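Local structure of glucose dehydrogenase (Serratia sp. FS14, 7CDY) at residues L285-R297 / E308-V322. The protein belongs to the glucose/sorbosone dehydrogenase family of beta-propeller proteins and carries a bound calcium ion. Sequence-based numbering, arbitrary orientation. Where two conformers were deposited one is given.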
loop_
_atom_site.group_PDB
_atom_site.type_symbol
_atom_site.label_atom_id
_atom_site.label_comp_id
_atom_site.label_asym_id
_atom_site.label_seq_id
_atom_site.Cartn_x
_atom_site.Cartn_y
_atom_site.Cartn_z
ATOM N N LEU A 285 -13.322 1.311 -8.300
ATOM C CA LEU A 285 -12.106 1.108 -7.523
ATOM C C LEU A 285 -11.323 -0.007 -8.200
ATOM O O LEU A 285 -11.856 -1.100 -8.417
ATOM C CB LEU A 285 -12.469 0.712 -6.092
ATOM C CG LEU A 285 -11.321 0.268 -5.190
ATOM C CD1 LEU A 285 -10.308 1.395 -5.066
ATOM C CD2 LEU A 285 -11.844 -0.151 -3.819
ATOM N N PHE A 286 -10.084 0.275 -8.562
ATOM C CA PHE A 286 -9.237 -0.691 -9.246
ATOM C C PHE A 286 -8.199 -1.257 -8.281
ATOM O O PHE A 286 -7.577 -0.511 -7.514
ATOM C CB PHE A 286 -8.533 -0.014 -10.421
ATOM C CG PHE A 286 -9.446 0.301 -11.565
ATOM C CD1 PHE A 286 -10.143 1.503 -11.621
ATOM C CD2 PHE A 286 -9.626 -0.614 -12.581
ATOM C CE1 PHE A 286 -10.989 1.786 -12.682
ATOM C CE2 PHE A 286 -10.459 -0.340 -13.651
ATOM C CZ PHE A 286 -11.144 0.869 -13.696
ATOM N N ILE A 287 -8.003 -2.578 -8.335
ATOM C CA ILE A 287 -7.127 -3.293 -7.411
ATOM C C ILE A 287 -6.309 -4.306 -8.199
ATOM O O ILE A 287 -6.864 -5.049 -9.010
ATOM C CB ILE A 287 -7.958 -4.011 -6.328
ATOM C CG1 ILE A 287 -8.703 -2.986 -5.453
ATOM C CG2 ILE A 287 -7.074 -4.944 -5.493
ATOM C CD1 ILE A 287 -9.761 -3.612 -4.551
ATOM N N GLY A 288 -5.003 -4.364 -7.973
ATOM C CA GLY A 288 -4.196 -5.360 -8.653
ATOM C C GLY A 288 -4.339 -6.734 -8.020
ATOM O O GLY A 288 -4.611 -6.871 -6.827
ATOM N N ALA A 289 -4.158 -7.770 -8.843
ATOM C CA ALA A 289 -4.107 -9.154 -8.378
ATOM C C ALA A 289 -2.742 -9.733 -8.730
ATOM O O ALA A 289 -2.381 -9.813 -9.915
ATOM C CB ALA A 289 -5.235 -9.995 -8.985
ATOM N N LEU A 290 -1.971 -10.096 -7.701
ATOM C CA LEU A 290 -0.679 -10.741 -7.914
ATOM C C LEU A 290 -0.845 -12.202 -8.322
ATOM O O LEU A 290 -0.426 -12.605 -9.413
ATOM C CB LEU A 290 0.186 -10.630 -6.652
ATOM C CG LEU A 290 0.621 -9.221 -6.256
ATOM C CD1 LEU A 290 1.122 -9.213 -4.805
ATOM C CD2 LEU A 290 1.702 -8.699 -7.177
ATOM N N ALA A 291 -1.474 -13.008 -7.467
ATOM C CA ALA A 291 -1.559 -14.441 -7.729
ATOM C C ALA A 291 -2.422 -14.732 -8.949
ATOM O O ALA A 291 -2.090 -15.622 -9.746
ATOM C CB ALA A 291 -2.097 -15.166 -6.497
ATOM N N GLN A 292 -3.519 -13.999 -9.126
ATOM C CA GLN A 292 -4.400 -14.226 -10.268
ATOM C C GLN A 292 -4.013 -13.415 -11.500
ATOM O O GLN A 292 -4.668 -13.549 -12.540
ATOM C CB GLN A 292 -5.874 -14.021 -9.885
ATOM C CG GLN A 292 -6.430 -15.199 -9.094
ATOM C CD GLN A 292 -7.831 -14.966 -8.571
ATOM O OE1 GLN A 292 -8.514 -14.030 -8.986
ATOM N NE2 GLN A 292 -8.264 -15.813 -7.638
ATOM N N LYS A 293 -2.966 -12.597 -11.419
ATOM C CA LYS A 293 -2.356 -11.946 -12.585
ATOM C C LYS A 293 -3.389 -11.158 -13.392
ATOM O O LYS A 293 -3.619 -11.397 -14.580
ATOM C CB LYS A 293 -1.604 -12.957 -13.463
ATOM C CG LYS A 293 -0.507 -13.693 -12.732
ATOM C CD LYS A 293 0.170 -14.734 -13.615
ATOM C CE LYS A 293 1.249 -15.477 -12.846
ATOM N NZ LYS A 293 1.966 -16.451 -13.714
ATOM N N ALA A 294 -4.031 -10.206 -12.722
ATOM C CA ALA A 294 -5.146 -9.496 -13.330
ATOM C C ALA A 294 -5.364 -8.164 -12.627
ATOM O O ALA A 294 -4.723 -7.848 -11.620
ATOM C CB ALA A 294 -6.426 -10.341 -13.306
ATOM N N LEU A 295 -6.282 -7.386 -13.185
ATOM C CA LEU A 295 -6.729 -6.132 -12.604
ATOM C C LEU A 295 -8.206 -6.262 -12.267
ATOM O O LEU A 295 -9.004 -6.671 -13.117
ATOM C CB LEU A 295 -6.513 -5.001 -13.605
ATOM C CG LEU A 295 -6.941 -3.599 -13.170
ATOM C CD1 LEU A 295 -6.089 -3.104 -11.998
ATOM C CD2 LEU A 295 -6.829 -2.645 -14.354
ATOM N N ILE A 296 -8.561 -5.948 -11.029
ATOM C CA ILE A 296 -9.929 -6.041 -10.540
ATOM C C ILE A 296 -10.555 -4.659 -10.597
ATOM O O ILE A 296 -9.935 -3.674 -10.174
ATOM C CB ILE A 296 -9.940 -6.580 -9.100
ATOM C CG1 ILE A 296 -9.380 -7.999 -9.062
ATOM C CG2 ILE A 296 -11.335 -6.511 -8.512
ATOM C CD1 ILE A 296 -9.014 -8.468 -7.661
ATOM N N ARG A 297 -11.782 -4.570 -11.110
ATOM C CA ARG A 297 -12.538 -3.323 -11.080
ATOM C C ARG A 297 -13.815 -3.532 -10.280
ATOM O O ARG A 297 -14.661 -4.353 -10.656
ATOM C CB ARG A 297 -12.886 -2.845 -12.489
ATOM C CG ARG A 297 -13.628 -1.515 -12.476
ATOM C CD ARG A 297 -13.872 -0.986 -13.869
ATOM N NE ARG A 297 -14.962 -1.685 -14.530
ATOM C CZ ARG A 297 -16.207 -1.227 -14.596
ATOM N NH1 ARG A 297 -16.524 -0.071 -14.030
ATOM N NH2 ARG A 297 -17.140 -1.929 -15.225
ATOM N N GLU A 308 -18.149 -6.745 -9.587
ATOM C CA GLU A 308 -16.724 -7.045 -9.692
ATOM C C GLU A 308 -16.424 -7.504 -11.115
ATOM O O GLU A 308 -16.998 -8.497 -11.584
ATOM C CB GLU A 308 -16.298 -8.122 -8.686
ATOM C CG GLU A 308 -14.859 -8.576 -8.897
ATOM C CD GLU A 308 -14.393 -9.615 -7.892
ATOM O OE1 GLU A 308 -13.242 -10.083 -8.034
ATOM O OE2 GLU A 308 -15.167 -9.983 -6.986
ATOM N N GLU A 309 -15.512 -6.806 -11.785
ATOM C CA GLU A 309 -15.058 -7.129 -13.129
ATOM C C GLU A 309 -13.583 -7.494 -13.078
ATOM O O GLU A 309 -12.848 -7.038 -12.193
ATOM C CB GLU A 309 -15.246 -5.930 -14.101
ATOM C CG GLU A 309 -14.708 -6.156 -15.534
ATOM C CD GLU A 309 -14.803 -4.937 -16.458
ATOM O OE1 GLU A 309 -15.075 -3.818 -15.980
ATOM O OE2 GLU A 309 -14.600 -5.104 -17.682
ATOM N N ARG A 310 -13.147 -8.316 -14.029
ATOM C CA ARG A 310 -11.755 -8.727 -14.166
ATOM C C ARG A 310 -11.231 -8.271 -15.519
ATOM O O ARG A 310 -11.880 -8.495 -16.550
ATOM C CB ARG A 310 -11.623 -10.254 -14.054
ATOM C CG ARG A 310 -12.063 -10.851 -12.721
ATOM C CD ARG A 310 -11.340 -10.194 -11.549
ATOM N NE ARG A 310 -11.603 -10.846 -10.270
ATOM C CZ ARG A 310 -10.936 -11.905 -9.830
ATOM N NH1 ARG A 310 -9.978 -12.440 -10.578
ATOM N NH2 ARG A 310 -11.228 -12.423 -8.641
ATOM N N LEU A 311 -10.044 -7.664 -15.521
ATOM C CA LEU A 311 -9.374 -7.173 -16.715
ATOM C C LEU A 311 -7.961 -7.736 -16.753
ATOM O O LEU A 311 -7.388 -8.084 -15.719
ATOM C CB LEU A 311 -9.297 -5.626 -16.737
ATOM C CG LEU A 311 -10.604 -4.832 -16.655
ATOM C CD1 LEU A 311 -11.102 -4.717 -15.217
ATOM C CD2 LEU A 311 -10.393 -3.440 -17.230
ATOM N N LEU A 312 -7.389 -7.803 -17.948
ATOM C CA LEU A 312 -5.965 -8.183 -18.181
ATOM C C LEU A 312 -5.663 -9.632 -17.798
ATOM O O LEU A 312 -4.541 -9.976 -17.735
ATOM C CB LEU A 312 -5.016 -7.248 -17.418
ATOM C CG LEU A 312 -5.249 -5.747 -17.535
ATOM C CD1 LEU A 312 -4.142 -4.972 -16.841
ATOM C CD2 LEU A 312 -5.370 -5.302 -18.973
ATOM N N GLY A 313 -6.684 -10.477 -17.724
ATOM C CA GLY A 313 -6.497 -11.895 -17.345
ATOM C C GLY A 313 -5.743 -12.749 -18.363
ATOM O O GLY A 313 -5.381 -13.815 -18.002
ATOM N N ASP A 314 -5.574 -12.295 -19.582
ATOM C CA ASP A 314 -4.836 -13.043 -20.627
ATOM C C ASP A 314 -3.400 -12.515 -20.753
ATOM O O ASP A 314 -2.646 -13.107 -21.502
ATOM C CB ASP A 314 -5.502 -12.751 -21.964
ATOM C CG ASP A 314 -5.336 -11.278 -22.298
ATOM O OD1 ASP A 314 -5.777 -10.458 -21.525
ATOM O OD2 ASP A 314 -4.712 -10.989 -23.297
ATOM N N ARG A 315 -2.970 -11.606 -19.885
ATOM C CA ARG A 315 -1.631 -11.061 -20.073
ATOM C C ARG A 315 -0.559 -11.760 -19.248
ATOM O O ARG A 315 0.627 -11.673 -19.597
ATOM C CB ARG A 315 -1.629 -9.552 -19.823
ATOM C CG ARG A 315 -2.420 -8.794 -20.885
ATOM C CD ARG A 315 -2.442 -7.305 -20.615
ATOM N NE ARG A 315 -1.102 -6.803 -20.348
ATOM C CZ ARG A 315 -0.268 -6.354 -21.280
ATOM N NH1 ARG A 315 -0.641 -6.317 -22.556
ATOM N NH2 ARG A 315 0.939 -5.936 -20.933
ATOM N N GLY A 316 -0.932 -12.451 -18.177
ATOM C CA GLY A 316 0.045 -13.221 -17.435
ATOM C C GLY A 316 0.976 -12.412 -16.560
ATOM O O GLY A 316 2.042 -12.914 -16.197
ATOM N N GLU A 317 0.595 -11.189 -16.188
ATOM C CA GLU A 317 1.431 -10.314 -15.376
ATOM C C GLU A 317 0.835 -10.137 -13.983
ATOM O O GLU A 317 -0.368 -9.895 -13.833
ATOM C CB GLU A 317 1.609 -8.967 -16.078
ATOM C CG GLU A 317 2.385 -9.110 -17.387
ATOM C CD GLU A 317 2.411 -7.859 -18.251
ATOM O OE1 GLU A 317 3.451 -7.630 -18.909
ATOM O OE2 GLU A 317 1.414 -7.121 -18.308
ATOM N N ARG A 318 1.692 -10.259 -12.970
ATOM C CA ARG A 318 1.321 -10.002 -11.584
ATOM C C ARG A 318 1.199 -8.499 -11.375
ATOM O O ARG A 318 2.182 -7.769 -11.538
ATOM C CB ARG A 318 2.419 -10.552 -10.682
ATOM C CG ARG A 318 2.571 -12.068 -10.780
ATOM C CD ARG A 318 3.896 -12.538 -10.192
ATOM N NE ARG A 318 4.194 -11.939 -8.890
ATOM C CZ ARG A 318 3.709 -12.383 -7.734
ATOM N NH1 ARG A 318 2.889 -13.427 -7.706
ATOM N NH2 ARG A 318 4.037 -11.777 -6.600
ATOM N N ILE A 319 0.012 -8.016 -11.021
ATOM C CA ILE A 319 -0.217 -6.574 -10.912
ATOM C C ILE A 319 0.050 -6.132 -9.476
ATOM O O ILE A 319 -0.682 -6.504 -8.555
ATOM C CB ILE A 319 -1.614 -6.167 -11.396
ATOM C CG1 ILE A 319 -1.854 -6.630 -12.844
ATOM C CG2 ILE A 319 -1.792 -4.652 -11.279
ATOM C CD1 ILE A 319 -0.748 -6.249 -13.823
ATOM N N ARG A 320 1.110 -5.346 -9.295
ATOM C CA ARG A 320 1.607 -4.943 -7.987
ATOM C C ARG A 320 1.121 -3.565 -7.556
ATOM O O ARG A 320 0.930 -3.320 -6.353
ATOM C CB ARG A 320 3.142 -4.944 -8.034
ATOM C CG ARG A 320 3.878 -4.192 -6.919
ATOM C CD ARG A 320 3.786 -4.866 -5.552
ATOM N NE ARG A 320 4.519 -6.127 -5.481
ATOM C CZ ARG A 320 4.378 -7.012 -4.497
ATOM N NH1 ARG A 320 3.533 -6.781 -3.501
ATOM N NH2 ARG A 320 5.072 -8.140 -4.516
ATOM N N GLU A 321 0.923 -2.654 -8.503
ATOM C CA GLU A 321 0.634 -1.260 -8.187
ATOM C C GLU A 321 -0.395 -0.740 -9.172
ATOM O O GLU A 321 -0.383 -1.127 -10.346
ATOM C CB GLU A 321 1.914 -0.406 -8.311
ATOM C CG GLU A 321 1.722 1.120 -8.127
ATOM C CD GLU A 321 1.425 1.510 -6.683
ATOM O OE1 GLU A 321 0.482 0.952 -6.083
ATOM O OE2 GLU A 321 2.129 2.388 -6.133
ATOM N N VAL A 322 -1.304 0.108 -8.682
ATOM C CA VAL A 322 -2.323 0.762 -9.499
ATOM C C VAL A 322 -2.427 2.214 -9.065
ATOM O O VAL A 322 -2.651 2.492 -7.881
ATOM C CB VAL A 322 -3.704 0.112 -9.281
ATOM C CG1 VAL A 322 -4.703 0.687 -10.268
ATOM C CG2 VAL A 322 -3.645 -1.406 -9.392
HETATM O O HOH W 1 -10.773 -14.856 -6.564
HETATM O O HOH W 2 -5.633 -14.891 -15.067
HETATM O O HOH W 3 -3.045 -13.196 -16.529
HETATM O O HOH W 4 2.685 -15.711 -16.229
#
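A bend at chi3 (77°) in the otherwise extended Arg-297 turns its guanidinium edge onto Glu-309, while a bend at chi2 (-55°) swings Arg-310 alongside Ile-296 toward Gln-292. Both NE (2.6 Å) and NH2 of Arg-297 reach Glu-309 OE1 within the guanidinium plane, which stands steeply to the carboxylate. Arg-310 NH1 donates a hydrogen bond to Gln-292 OE1 (2.7 Å), and the amide lies nearly coplanar with the guanidinium. NE and NH2 of the same arginine hold Glu-308 OE1, so its planar array of N-H groups serves the glutamate, the glutamine and a water, while the aliphatic Ile-296 lies over one face. Between these pairs runs an antiparallel ladder: Leu-295 N donates to Leu-311 O at 2.9 Å, and Leu-311 N donates back to Leu-295 O at 2.8 Å. On the Leu-295 face the packing is apolar, with CB against Leu-312 CD1 and CD1 against Val-322 CG2 (4.0 Å). Ile-319 CG2 packs 3.6 Å from Gly-288 CA; glycine fits here because Ile-319 O lies where a side chain would begin. Ala-289 O accepts from Ala-294 N and, on the opposite face of its plane, from Ile-319 N (3.2 Å); the first bond belongs to a G1 bulge formed by Lys-293 and Ala-294. Leu-290 lays CD1 over the guanidinium of Arg-320 and CB over that of Arg-318, both arginines being salt-bridged to Asp-335. The contact thus joins neighbouring propeller blades: strands 284-289, 294-301 and 304-311 belong to one four-stranded sheet, and the chain then crosses to strand 319-324, which pairs with strand 330-334 in the next.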